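Local atomic coordinates of aminopeptidase N family protein (Idiomarina loihiensis L2TR, PDB entry 4FGM), a protein that probably acts as a zinc-dependent aminopeptidase of the M61 family, removing residues from the amino end of peptides. Residues Leu163-Phe168 / Asn280-Lys285; Thr174-Ile179 / Ala195-Ile200; Ile183-Val188 / His273-Ser278; Thr201-Lys206 / Asp262-Phe267. All coordinates share one frame; numbering follows the deposited sequence.

Contact 1. Residues Leu163-Phe168 / Asn280-Lys285; sequences LIDYPF and NIKTLK
A single pair of buried charges, Asp165 and Lys282, makes the whole contact between Leu163-Phe168 and Asn280-Lys285. The ionic part is long: Asp165 OD1 and Lys282 NZ lie 3.8 Å apart, a salt bridge without a hydrogen bond. The two side chains approach from opposite directions, and the lysine carbon next to the ammonium comes closer than the ammonium itself, with Lys282 CE 3.5 Å from Asp165 OD2. The chain is bent at chi2 and chi3, and its last bond carries NZ past the carboxylate rather than into it, so CE is the nearer atom.

Asp165 sits in a type I turn, Leu163 to Tyr166, that leads from helix 160-163 toward strand 168-171 within the family's N-terminal region, whereas Lys282 follows the zinc-binding helix 262-277. The contact thus brings the N-terminal region up to the loop that follows the zinc-binding helix; the Lys282 side chain lies about 9 Å from the zinc ion.

Hydrogen bonding and stronger ion pairing engage other partners. Asp165 OD1 is hydrogen-bonded to His239 ND1, and OD2 forms a salt bridge with Arg240, so the carboxylate gathers several polar groups. Lys285 NZ makes a weak hydrogen bond to Lys282 O at 3.0 Å.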
# COMPACT_ATOMS: atom_id res chain seq x y z
N LEU A 163 2.22 -14.39 15.09
CA LEU A 163 0.85 -14.12 15.49
C LEU A 163 0.30 -12.83 14.90
O LEU A 163 -0.81 -12.79 14.37
CB LEU A 163 0.76 -14.03 17.02
CG LEU A 163 -0.61 -13.63 17.58
CD1 LEU A 163 -1.58 -14.80 17.42
CD2 LEU A 163 -0.47 -13.26 19.05
N ILE A 164 1.08 -11.75 14.99
CA ILE A 164 0.63 -10.47 14.49
C ILE A 164 0.77 -10.31 12.98
O ILE A 164 0.62 -9.21 12.44
CB ILE A 164 1.33 -9.31 15.22
CG1 ILE A 164 2.84 -9.37 14.98
CG2 ILE A 164 1.04 -9.41 16.71
CD1 ILE A 164 3.58 -8.19 15.56
N ASP A 165 1.06 -11.40 12.29
CA ASP A 165 1.18 -11.34 10.84
C ASP A 165 0.10 -12.17 10.16
O ASP A 165 0.20 -12.50 8.98
CB ASP A 165 2.56 -11.82 10.39
CG ASP A 165 2.86 -11.40 8.96
OD1 ASP A 165 2.55 -10.23 8.63
OD2 ASP A 165 3.40 -12.23 8.18
N TYR A 166 -0.94 -12.52 10.91
CA TYR A 166 -2.05 -13.27 10.35
C TYR A 166 -3.34 -12.50 10.62
O TYR A 166 -3.90 -12.60 11.70
CB TYR A 166 -2.18 -14.67 10.98
CG TYR A 166 -1.02 -15.61 10.75
CD1 TYR A 166 -0.21 -16.01 11.80
CD2 TYR A 166 -0.74 -16.10 9.47
CE1 TYR A 166 0.85 -16.89 11.60
CE2 TYR A 166 0.31 -16.97 9.25
CZ TYR A 166 1.11 -17.37 10.31
OH TYR A 166 2.16 -18.24 10.11
N PRO A 167 -3.81 -11.70 9.65
CA PRO A 167 -5.05 -10.97 9.92
C PRO A 167 -6.23 -11.93 9.83
O PRO A 167 -6.11 -13.01 9.25
CB PRO A 167 -5.08 -9.90 8.82
CG PRO A 167 -4.29 -10.55 7.69
CD PRO A 167 -3.13 -11.19 8.44
N PHE A 168 -7.37 -11.54 10.40
CA PHE A 168 -8.58 -12.36 10.38
C PHE A 168 -9.75 -11.58 9.79
O PHE A 168 -9.90 -10.38 10.03
CB PHE A 168 -8.98 -12.80 11.81
CG PHE A 168 -8.24 -14.00 12.33
CD1 PHE A 168 -6.89 -13.91 12.68
CD2 PHE A 168 -8.89 -15.22 12.49
CE1 PHE A 168 -6.21 -15.02 13.21
CE2 PHE A 168 -8.22 -16.33 13.01
CZ PHE A 168 -6.88 -16.23 13.36
N ASN A 280 9.13 -10.11 -1.53
CA ASN A 280 9.76 -8.83 -1.28
C ASN A 280 9.14 -8.09 -0.10
O ASN A 280 8.02 -7.56 -0.22
CB ASN A 280 9.64 -8.02 -2.56
CG ASN A 280 10.68 -6.91 -2.69
OD1 ASN A 280 11.67 -6.89 -1.97
ND2 ASN A 280 10.46 -6.00 -3.65
N ILE A 281 9.84 -8.16 1.04
CA ILE A 281 9.46 -7.57 2.32
C ILE A 281 8.99 -8.50 3.42
O ILE A 281 9.10 -8.14 4.60
CB ILE A 281 8.42 -6.42 2.19
CG1 ILE A 281 8.58 -5.45 3.38
CG2 ILE A 281 7.01 -6.96 2.35
CD1 ILE A 281 9.98 -4.92 3.52
N LYS A 282 8.43 -9.63 3.03
CA LYS A 282 7.97 -10.56 4.05
C LYS A 282 9.08 -11.55 4.36
O LYS A 282 9.25 -11.93 5.53
CB LYS A 282 6.72 -11.32 3.61
CG LYS A 282 5.43 -10.52 3.78
CD LYS A 282 5.58 -9.44 4.85
CE LYS A 282 5.21 -9.98 6.19
NZ LYS A 282 5.88 -9.17 7.24
N THR A 283 9.84 -11.97 3.34
CA THR A 283 10.94 -12.91 3.56
C THR A 283 12.25 -12.20 3.26
O THR A 283 13.17 -12.21 4.09
CB THR A 283 10.79 -14.18 2.70
OG1 THR A 283 10.34 -13.83 1.38
CG2 THR A 283 9.79 -15.13 3.35
N LEU A 284 12.35 -11.59 2.09
CA LEU A 284 13.54 -10.81 1.73
C LEU A 284 13.19 -9.46 2.37
O LEU A 284 12.15 -8.89 2.06
CB LEU A 284 13.64 -10.65 0.20
CG LEU A 284 14.97 -10.27 -0.47
CD1 LEU A 284 14.71 -9.16 -1.47
CD2 LEU A 284 16.02 -9.84 0.55
N LYS A 285 14.03 -8.96 3.27
CA LYS A 285 13.74 -7.70 3.93
C LYS A 285 15.00 -7.08 4.50
O LYS A 285 16.03 -7.74 4.59
CB LYS A 285 12.72 -7.92 5.05
CG LYS A 285 13.29 -8.58 6.30
CD LYS A 285 12.21 -8.91 7.32
CE LYS A 285 11.41 -10.14 6.89
NZ LYS A 285 10.40 -10.57 7.91

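Contact 2. Residues Thr174-Ile179 / Ala195-Ile200; sequences TIEEFI and ADTSRI
The carboxylate of Glu176 is met from above its plane by the hydroxyl of Thr197: OG1 donates to Glu176 OE2 over 2.9 Å, 52° out of that plane. The Phe178 ring, two residues along, has Glu176 O at its edge, in plane. A second carboxylate, that of Asp196, is also approached from well above its plane, by the backbone N-H of Arg199.

In Thr197 the hydroxyl stands between the backbone N and the carbonyl carbon (chi1 48°), while Glu176 bends at chi2 to bring its acid group over to it. The chains run obliquely past each other, and their aliphatic parts pack as well, with Glu176 CB 3.7 Å from Thr197 CB. The methyl groups also meet, Thr174 CG2 lying 4.1 Å from Thr197 CG2. Ser198 OG is 3.5 Å from Glu176 OE2.

Here the first turn of helix 197-215 is laid against 174-180, an outermost strand of a five-stranded mixed sheet; strand 183-190 lies between them in the sequence. Asp196 is the N-cap of the helix, and its OD1 accepts from Arg199 N at 3.2 Å with an N-H...O angle of 167°, a nearly straight bond. Thr174 OG1 is hydrogen-bonded to His193 NE2, in the connection that leads to the helix. Farther along the strand, Phe178 packs on Thr201, Leu204 and Ala205 of the same helix.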
# COMPACT_ATOMS: atom_id res chain seq x y z
N THR A 174 -17.66 -14.82 0.98
CA THR A 174 -17.73 -15.49 -0.31
C THR A 174 -16.31 -16.03 -0.43
O THR A 174 -15.34 -15.27 -0.31
CB THR A 174 -18.01 -14.50 -1.48
OG1 THR A 174 -19.30 -13.91 -1.30
CG2 THR A 174 -17.99 -15.24 -2.81
N ILE A 175 -16.17 -17.33 -0.65
CA ILE A 175 -14.84 -17.94 -0.74
C ILE A 175 -14.70 -18.79 -2.00
O ILE A 175 -15.46 -19.73 -2.22
CB ILE A 175 -14.56 -18.84 0.48
CG1 ILE A 175 -14.78 -18.05 1.78
CG2 ILE A 175 -13.12 -19.36 0.43
CD1 ILE A 175 -14.67 -18.90 3.04
N GLU A 176 -13.72 -18.43 -2.83
CA GLU A 176 -13.46 -19.14 -4.07
C GLU A 176 -12.00 -19.60 -4.08
O GLU A 176 -11.08 -18.79 -4.09
CB GLU A 176 -13.71 -18.22 -5.27
CG GLU A 176 -13.63 -18.91 -6.63
CD GLU A 176 -14.89 -19.69 -6.97
OE1 GLU A 176 -15.16 -20.72 -6.32
OE2 GLU A 176 -15.61 -19.26 -7.90
N GLU A 177 -11.81 -20.91 -4.07
CA GLU A 177 -10.48 -21.50 -4.07
C GLU A 177 -9.93 -21.73 -5.47
O GLU A 177 -10.69 -21.88 -6.42
CB GLU A 177 -10.53 -22.82 -3.30
CG GLU A 177 -9.77 -22.81 -1.99
CD GLU A 177 -10.59 -23.33 -0.83
OE1 GLU A 177 -11.24 -24.38 -0.99
OE2 GLU A 177 -10.58 -22.68 0.23
N PHE A 178 -8.61 -21.73 -5.59
CA PHE A 178 -7.96 -21.98 -6.86
C PHE A 178 -6.53 -22.44 -6.63
O PHE A 178 -6.03 -22.36 -5.50
CB PHE A 178 -7.98 -20.74 -7.76
CG PHE A 178 -7.25 -19.54 -7.21
CD1 PHE A 178 -7.84 -18.70 -6.28
CD2 PHE A 178 -5.97 -19.22 -7.68
CE1 PHE A 178 -7.20 -17.55 -5.84
CE2 PHE A 178 -5.31 -18.07 -7.25
CZ PHE A 178 -5.92 -17.23 -6.32
N ILE A 179 -5.86 -22.94 -7.66
CA ILE A 179 -4.49 -23.40 -7.46
C ILE A 179 -3.50 -22.81 -8.46
O ILE A 179 -3.81 -22.59 -9.62
CB ILE A 179 -4.39 -24.96 -7.50
CG1 ILE A 179 -4.30 -25.46 -8.94
CG2 ILE A 179 -5.60 -25.58 -6.81
CD1 ILE A 179 -2.89 -25.87 -9.34
N ALA A 195 -19.19 -9.83 -7.68
CA ALA A 195 -18.03 -10.44 -8.30
C ALA A 195 -18.20 -11.79 -8.99
O ALA A 195 -18.84 -12.71 -8.48
CB ALA A 195 -16.90 -10.55 -7.28
N ASP A 196 -17.61 -11.88 -10.18
CA ASP A 196 -17.60 -13.12 -10.94
C ASP A 196 -16.32 -13.77 -10.40
O ASP A 196 -15.24 -13.59 -10.98
CB ASP A 196 -17.44 -12.82 -12.43
CG ASP A 196 -17.37 -14.07 -13.28
OD1 ASP A 196 -17.09 -15.15 -12.71
OD2 ASP A 196 -17.59 -13.98 -14.51
N THR A 197 -16.43 -14.49 -9.29
CA THR A 197 -15.27 -15.12 -8.66
C THR A 197 -14.50 -16.11 -9.53
O THR A 197 -13.29 -16.24 -9.38
CB THR A 197 -15.65 -15.82 -7.34
OG1 THR A 197 -16.81 -16.63 -7.55
CG2 THR A 197 -15.93 -14.80 -6.27
N SER A 198 -15.18 -16.82 -10.42
CA SER A 198 -14.47 -17.76 -11.27
C SER A 198 -13.51 -17.01 -12.16
O SER A 198 -12.35 -17.38 -12.30
CB SER A 198 -15.45 -18.55 -12.14
OG SER A 198 -16.24 -19.42 -11.35
N ARG A 199 -13.99 -15.93 -12.76
CA ARG A 199 -13.16 -15.14 -13.66
C ARG A 199 -12.01 -14.44 -12.93
O ARG A 199 -10.87 -14.51 -13.39
CB ARG A 199 -14.03 -14.11 -14.39
CG ARG A 199 -13.36 -13.38 -15.53
CD ARG A 199 -12.69 -12.11 -15.05
NE ARG A 199 -12.24 -11.27 -16.16
CZ ARG A 199 -13.05 -10.69 -17.05
NH1 ARG A 199 -14.36 -10.85 -16.97
NH2 ARG A 199 -12.54 -9.92 -18.00
N ILE A 200 -12.30 -13.79 -11.81
CA ILE A 200 -11.27 -13.09 -11.04
C ILE A 200 -10.23 -14.09 -10.54
O ILE A 200 -9.03 -13.85 -10.58
CB ILE A 200 -11.89 -12.34 -9.83
CG1 ILE A 200 -12.82 -11.23 -10.33
CG2 ILE A 200 -10.80 -11.74 -8.96
CD1 ILE A 200 -13.66 -10.59 -9.24

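Contact 3. Residues Ile183-Val188 / His273-Ser278; sequences IKHSLV and HEYFHS. With ZN (zinc ion), chain C; MAE (maleic acid), chain B.
Tyr275 carries its CG anti to the backbone N (chi1 -162°), and His185 carries its own beside the backbone N and anti to the carbonyl carbon (chi1 -74°); these torsions send the phenol and the imidazole toward one another between helix and strand. They cross at about a right angle and join through a short hydrogen bond, His185 NE2 to Tyr275 OH, 2.6 Å, in which either atom could be the donor. The rings meet rim to rim, their planes 43° apart, and each polar atom lies at the edge of the other ring.

The imidazole is gripped at both nitrogens. His185 ND1 donates to Ile183 O over 3.1 Å, with the carbonyl oxygen in the ring plane although the donor stands well above the carbonyl plane; this fixes the ring's rotation.

Tyr275 belongs to the HExxH motif of a zinc peptidase, as one of the two residues between Glu274 and His277. Its side chain turns to the sheet, whereas His273 NE2 and His277 NE2 bind the zinc ion at 2.3 Å and 2.0 Å. Glu307 and maleic acid O2 complete the ligands, the latter 2.3 Å from the metal. His273 ND1 is hydrogen-bonded to Asp314, a second-shell residue that probably helps to orient the ring, and His277 ND1 to Asn280 O. Around the phenol, Tyr223 and Trp279 stand edge-to-face with the Tyr275 ring.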
# COMPACT_ATOMS: atom_id res chain seq x y z
N ILE A 183 -0.18 -25.11 -5.48
CA ILE A 183 -0.41 -24.50 -4.18
C ILE A 183 -1.85 -23.99 -4.07
O ILE A 183 -2.38 -23.42 -5.03
CB ILE A 183 0.60 -23.35 -3.93
CG1 ILE A 183 2.03 -23.92 -3.95
CG2 ILE A 183 0.31 -22.68 -2.59
CD1 ILE A 183 3.11 -22.93 -3.53
N LYS A 184 -2.48 -24.21 -2.92
CA LYS A 184 -3.85 -23.75 -2.73
C LYS A 184 -3.93 -22.26 -2.43
O LYS A 184 -3.18 -21.74 -1.60
CB LYS A 184 -4.53 -24.52 -1.59
CG LYS A 184 -4.78 -25.98 -1.87
CD LYS A 184 -5.81 -26.56 -0.92
CE LYS A 184 -5.91 -28.06 -1.08
NZ LYS A 184 -6.05 -28.44 -2.51
N HIS A 185 -4.85 -21.59 -3.11
CA HIS A 185 -5.07 -20.16 -2.95
C HIS A 185 -6.55 -19.91 -2.70
O HIS A 185 -7.40 -20.72 -3.07
CB HIS A 185 -4.64 -19.39 -4.20
CG HIS A 185 -3.16 -19.28 -4.38
ND1 HIS A 185 -2.37 -20.36 -4.71
CD2 HIS A 185 -2.33 -18.22 -4.29
CE1 HIS A 185 -1.11 -19.97 -4.82
NE2 HIS A 185 -1.06 -18.67 -4.56
N SER A 186 -6.85 -18.78 -2.08
CA SER A 186 -8.23 -18.41 -1.78
C SER A 186 -8.49 -16.93 -1.98
O SER A 186 -7.65 -16.08 -1.65
CB SER A 186 -8.59 -18.75 -0.33
OG SER A 186 -8.59 -20.15 -0.10
N LEU A 187 -9.65 -16.62 -2.55
CA LEU A 187 -10.07 -15.25 -2.72
C LEU A 187 -11.25 -15.18 -1.77
O LEU A 187 -12.21 -15.94 -1.92
CB LEU A 187 -10.53 -14.95 -4.14
CG LEU A 187 -11.18 -13.57 -4.25
CD1 LEU A 187 -10.18 -12.48 -3.86
CD2 LEU A 187 -11.69 -13.34 -5.66
N VAL A 188 -11.18 -14.29 -0.79
CA VAL A 188 -12.26 -14.15 0.18
C VAL A 188 -12.84 -12.75 0.14
O VAL A 188 -12.10 -11.76 0.19
CB VAL A 188 -11.75 -14.45 1.61
CG1 VAL A 188 -12.91 -14.37 2.60
CG2 VAL A 188 -11.09 -15.80 1.65
N HIS A 273 0.49 -6.74 -6.29
CA HIS A 273 1.40 -5.98 -5.45
C HIS A 273 1.60 -6.66 -4.08
O HIS A 273 2.74 -6.85 -3.62
CB HIS A 273 0.84 -4.56 -5.25
CG HIS A 273 1.74 -3.66 -4.47
ND1 HIS A 273 2.57 -2.74 -5.08
CD2 HIS A 273 1.93 -3.52 -3.14
CE1 HIS A 273 3.24 -2.08 -4.15
NE2 HIS A 273 2.88 -2.54 -2.97
N GLU A 274 0.51 -7.03 -3.42
CA GLU A 274 0.62 -7.66 -2.11
C GLU A 274 1.27 -9.04 -2.20
O GLU A 274 2.09 -9.41 -1.36
CB GLU A 274 -0.76 -7.76 -1.46
CG GLU A 274 -1.51 -6.43 -1.31
CD GLU A 274 -0.66 -5.32 -0.73
OE1 GLU A 274 0.27 -5.61 0.05
OE2 GLU A 274 -0.92 -4.14 -1.03
N TYR A 275 0.89 -9.79 -3.23
CA TYR A 275 1.43 -11.14 -3.46
C TYR A 275 2.95 -11.07 -3.62
O TYR A 275 3.68 -11.84 -3.00
CB TYR A 275 0.79 -11.74 -4.72
CG TYR A 275 0.92 -13.25 -4.83
CD1 TYR A 275 0.21 -14.10 -3.98
CD2 TYR A 275 1.72 -13.83 -5.82
CE1 TYR A 275 0.28 -15.48 -4.11
CE2 TYR A 275 1.80 -15.21 -5.97
CZ TYR A 275 1.08 -16.03 -5.11
OH TYR A 275 1.12 -17.39 -5.27
N PHE A 276 3.41 -10.15 -4.46
CA PHE A 276 4.84 -9.98 -4.70
C PHE A 276 5.56 -9.71 -3.38
O PHE A 276 6.69 -10.18 -3.16
CB PHE A 276 5.07 -8.79 -5.63
CG PHE A 276 6.46 -8.72 -6.20
CD1 PHE A 276 6.83 -9.54 -7.26
CD2 PHE A 276 7.42 -7.87 -5.65
CE1 PHE A 276 8.12 -9.51 -7.78
CE2 PHE A 276 8.72 -7.83 -6.17
CZ PHE A 276 9.07 -8.65 -7.23
N HIS A 277 4.90 -8.96 -2.51
CA HIS A 277 5.45 -8.61 -1.20
C HIS A 277 5.75 -9.88 -0.39
O HIS A 277 6.56 -9.84 0.56
CB HIS A 277 4.48 -7.71 -0.42
CG HIS A 277 4.72 -6.25 -0.61
ND1 HIS A 277 5.97 -5.68 -0.59
CD2 HIS A 277 3.85 -5.22 -0.76
CE1 HIS A 277 5.87 -4.37 -0.72
NE2 HIS A 277 4.59 -4.07 -0.82
N SER A 278 5.10 -10.99 -0.73
CA SER A 278 5.34 -12.25 -0.01
C SER A 278 6.84 -12.55 -0.06
O SER A 278 7.42 -13.08 0.91
CB SER A 278 4.60 -13.40 -0.67
OG SER A 278 3.22 -13.34 -0.33
ZN ZN C . 3.81 -2.23 -0.93
C1 MAE B . 2.04 -1.18 0.78
O1 MAE B . 3.15 -0.58 1.00
O2 MAE B . 2.08 -2.41 0.51
C2 MAE B . 0.79 -0.40 0.91
C3 MAE B . 0.16 0.08 1.98
C4 MAE B . 0.58 -0.05 3.37
O3 MAE B . 1.58 -0.67 3.78
O4 MAE B . -0.14 0.57 4.18

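Contact 4. Residues Thr201-Lys206 / Asp262-Phe267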
# COMPACT_ATOMS: atom_id res chain seq x y z
N THR A 201 -10.72 -15.22 -10.06
CA THR A 201 -9.87 -16.27 -9.54
C THR A 201 -8.98 -16.84 -10.65
O THR A 201 -7.81 -17.14 -10.42
CB THR A 201 -10.75 -17.35 -8.89
OG1 THR A 201 -10.60 -17.28 -7.47
CG2 THR A 201 -10.42 -18.73 -9.40
N ALA A 202 -9.55 -16.98 -11.84
CA ALA A 202 -8.79 -17.49 -12.98
C ALA A 202 -7.66 -16.51 -13.31
O ALA A 202 -6.54 -16.94 -13.62
CB ALA A 202 -9.70 -17.66 -14.18
N ASP A 203 -7.93 -15.21 -13.24
CA ASP A 203 -6.89 -14.23 -13.51
C ASP A 203 -5.83 -14.23 -12.40
O ASP A 203 -4.63 -14.11 -12.68
CB ASP A 203 -7.47 -12.82 -13.67
CG ASP A 203 -8.24 -12.66 -14.97
OD1 ASP A 203 -7.95 -13.41 -15.93
OD2 ASP A 203 -9.11 -11.76 -15.04
N LEU A 204 -6.26 -14.37 -11.15
CA LEU A 204 -5.31 -14.40 -10.04
C LEU A 204 -4.38 -15.61 -10.19
O LEU A 204 -3.18 -15.52 -9.89
CB LEU A 204 -6.04 -14.44 -8.69
CG LEU A 204 -6.78 -13.15 -8.29
CD1 LEU A 204 -7.48 -13.34 -6.94
CD2 LEU A 204 -5.77 -11.99 -8.21
N ALA A 205 -4.94 -16.72 -10.65
CA ALA A 205 -4.14 -17.93 -10.84
C ALA A 205 -3.01 -17.62 -11.82
O ALA A 205 -1.87 -18.04 -11.61
CB ALA A 205 -5.01 -19.07 -11.39
N LYS A 206 -3.33 -16.90 -12.89
CA LYS A 206 -2.32 -16.53 -13.88
C LYS A 206 -1.26 -15.64 -13.26
O LYS A 206 -0.06 -15.92 -13.36
CB LYS A 206 -2.96 -15.83 -15.08
CG LYS A 206 -3.37 -16.79 -16.19
CD LYS A 206 -3.71 -16.08 -17.50
CE LYS A 206 -5.14 -15.59 -17.53
NZ LYS A 206 -5.48 -14.96 -18.85
N ASP A 262 -10.40 -0.15 -16.34
CA ASP A 262 -9.44 0.44 -15.43
C ASP A 262 -9.63 0.07 -13.96
O ASP A 262 -8.65 -0.10 -13.22
CB ASP A 262 -9.45 1.96 -15.58
CG ASP A 262 -8.97 2.41 -16.95
OD1 ASP A 262 -9.16 1.64 -17.92
OD2 ASP A 262 -8.42 3.52 -17.07
N ASN A 263 -10.88 -0.05 -13.52
CA ASN A 263 -11.15 -0.37 -12.13
C ASN A 263 -10.73 -1.79 -11.76
O ASN A 263 -10.07 -1.99 -10.74
CB ASN A 263 -12.62 -0.15 -11.81
CG ASN A 263 -13.04 1.28 -12.02
OD1 ASN A 263 -12.35 2.21 -11.60
ND2 ASN A 263 -14.17 1.47 -12.68
N TYR A 264 -11.12 -2.76 -12.58
CA TYR A 264 -10.76 -4.14 -12.31
C TYR A 264 -9.24 -4.28 -12.38
O TYR A 264 -8.64 -5.02 -11.61
CB TYR A 264 -11.44 -5.07 -13.31
CG TYR A 264 -11.07 -6.54 -13.16
CD1 TYR A 264 -10.95 -7.12 -11.90
CD2 TYR A 264 -10.87 -7.35 -14.29
CE1 TYR A 264 -10.63 -8.47 -11.76
CE2 TYR A 264 -10.56 -8.70 -14.16
CZ TYR A 264 -10.44 -9.26 -12.89
OH TYR A 264 -10.14 -10.59 -12.75
N GLN A 265 -8.63 -3.53 -13.29
CA GLN A 265 -7.18 -3.55 -13.46
C GLN A 265 -6.50 -3.06 -12.17
O GLN A 265 -5.47 -3.60 -11.76
CB GLN A 265 -6.78 -2.66 -14.65
CG GLN A 265 -5.31 -2.27 -14.71
CD GLN A 265 -5.10 -0.80 -14.39
OE1 GLN A 265 -4.72 -0.43 -13.28
NE2 GLN A 265 -5.35 0.06 -15.38
N THR A 266 -7.07 -2.05 -11.54
CA THR A 266 -6.52 -1.51 -10.31
C THR A 266 -6.54 -2.59 -9.22
O THR A 266 -5.60 -2.71 -8.44
CB THR A 266 -7.33 -0.29 -9.83
OG1 THR A 266 -7.11 0.79 -10.74
CG2 THR A 266 -6.89 0.15 -8.45
N PHE A 267 -7.60 -3.40 -9.20
CA PHE A 267 -7.71 -4.47 -8.22
C PHE A 267 -6.66 -5.54 -8.48
O PHE A 267 -5.98 -6.00 -7.55
CB PHE A 267 -9.11 -5.10 -8.26
CG PHE A 267 -9.27 -6.27 -7.33
CD1 PHE A 267 -9.28 -6.09 -5.96
CD2 PHE A 267 -9.37 -7.57 -7.84
CE1 PHE A 267 -9.40 -7.18 -5.09
CE2 PHE A 267 -9.48 -8.66 -6.98
CZ PHE A 267 -9.50 -8.47 -5.60
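The phenol of Tyr264 reaches from one helix to the carboxylate of Asp203 on another, and the two side chains cross at a slant with their flat groups 35° apart. Tyr264 OH donates to Asp203 OD2 over 2.8 Å, and OD2 accepts with its anti lone pair, the one facing away from the other carboxylate oxygen. Asp203 OD2 also lies at the edge of the phenol ring, near its plane, 3.5 Å from Tyr264 CE2. The tyrosine has its CG anti to the backbone N (chi1 177°), which extends the ring away from its own helix and carries the hydroxyl across to the neighbouring helix. Asp203 needs only a short reach, its first bond pointing toward the partner helix.

Arg199 NE makes a long, weak ion pair with the same Asp203 OD2, so one oxygen faces both a hydroxyl and a positive charge; this would be expected to steady the carboxylate's negative charge.

Residues Thr201-Lys206 belong to helix 197-215 and Asp262-Phe267 open helix 262-277. Tyr264 and Phe267 of the second helix pack on Ile200 of the first, Tyr264 also touches Ile253 of a loop, and Gln265 packs on Arg328 and Leu332 of helix 326-342.

Overall arrangement
Contacts 2, 3 and 4 form a connected group in which neighbouring centres lie 11 to 13 Å apart. Contacts 2 and 3 reach the same five-stranded sheet through adjacent strands 174-180 and 183-190, contacts 2 and 4 share helix 197-215, and contacts 3 and 4 share helix 262-277, which carries the zinc-binding histidines. Along the chain, contact 1 closes the widest loop and encloses the other three; contact 4 is nested inside contact 3, while contacts 2 and 3 interleave. Contact 1 touches contact 3, centres 12 Å apart, but its centre lies about 24 Å from that of contact 2. The metal-binding helix is thereby joined to the sheet and a neighbouring helix, and the loop that follows it to the N-terminal region.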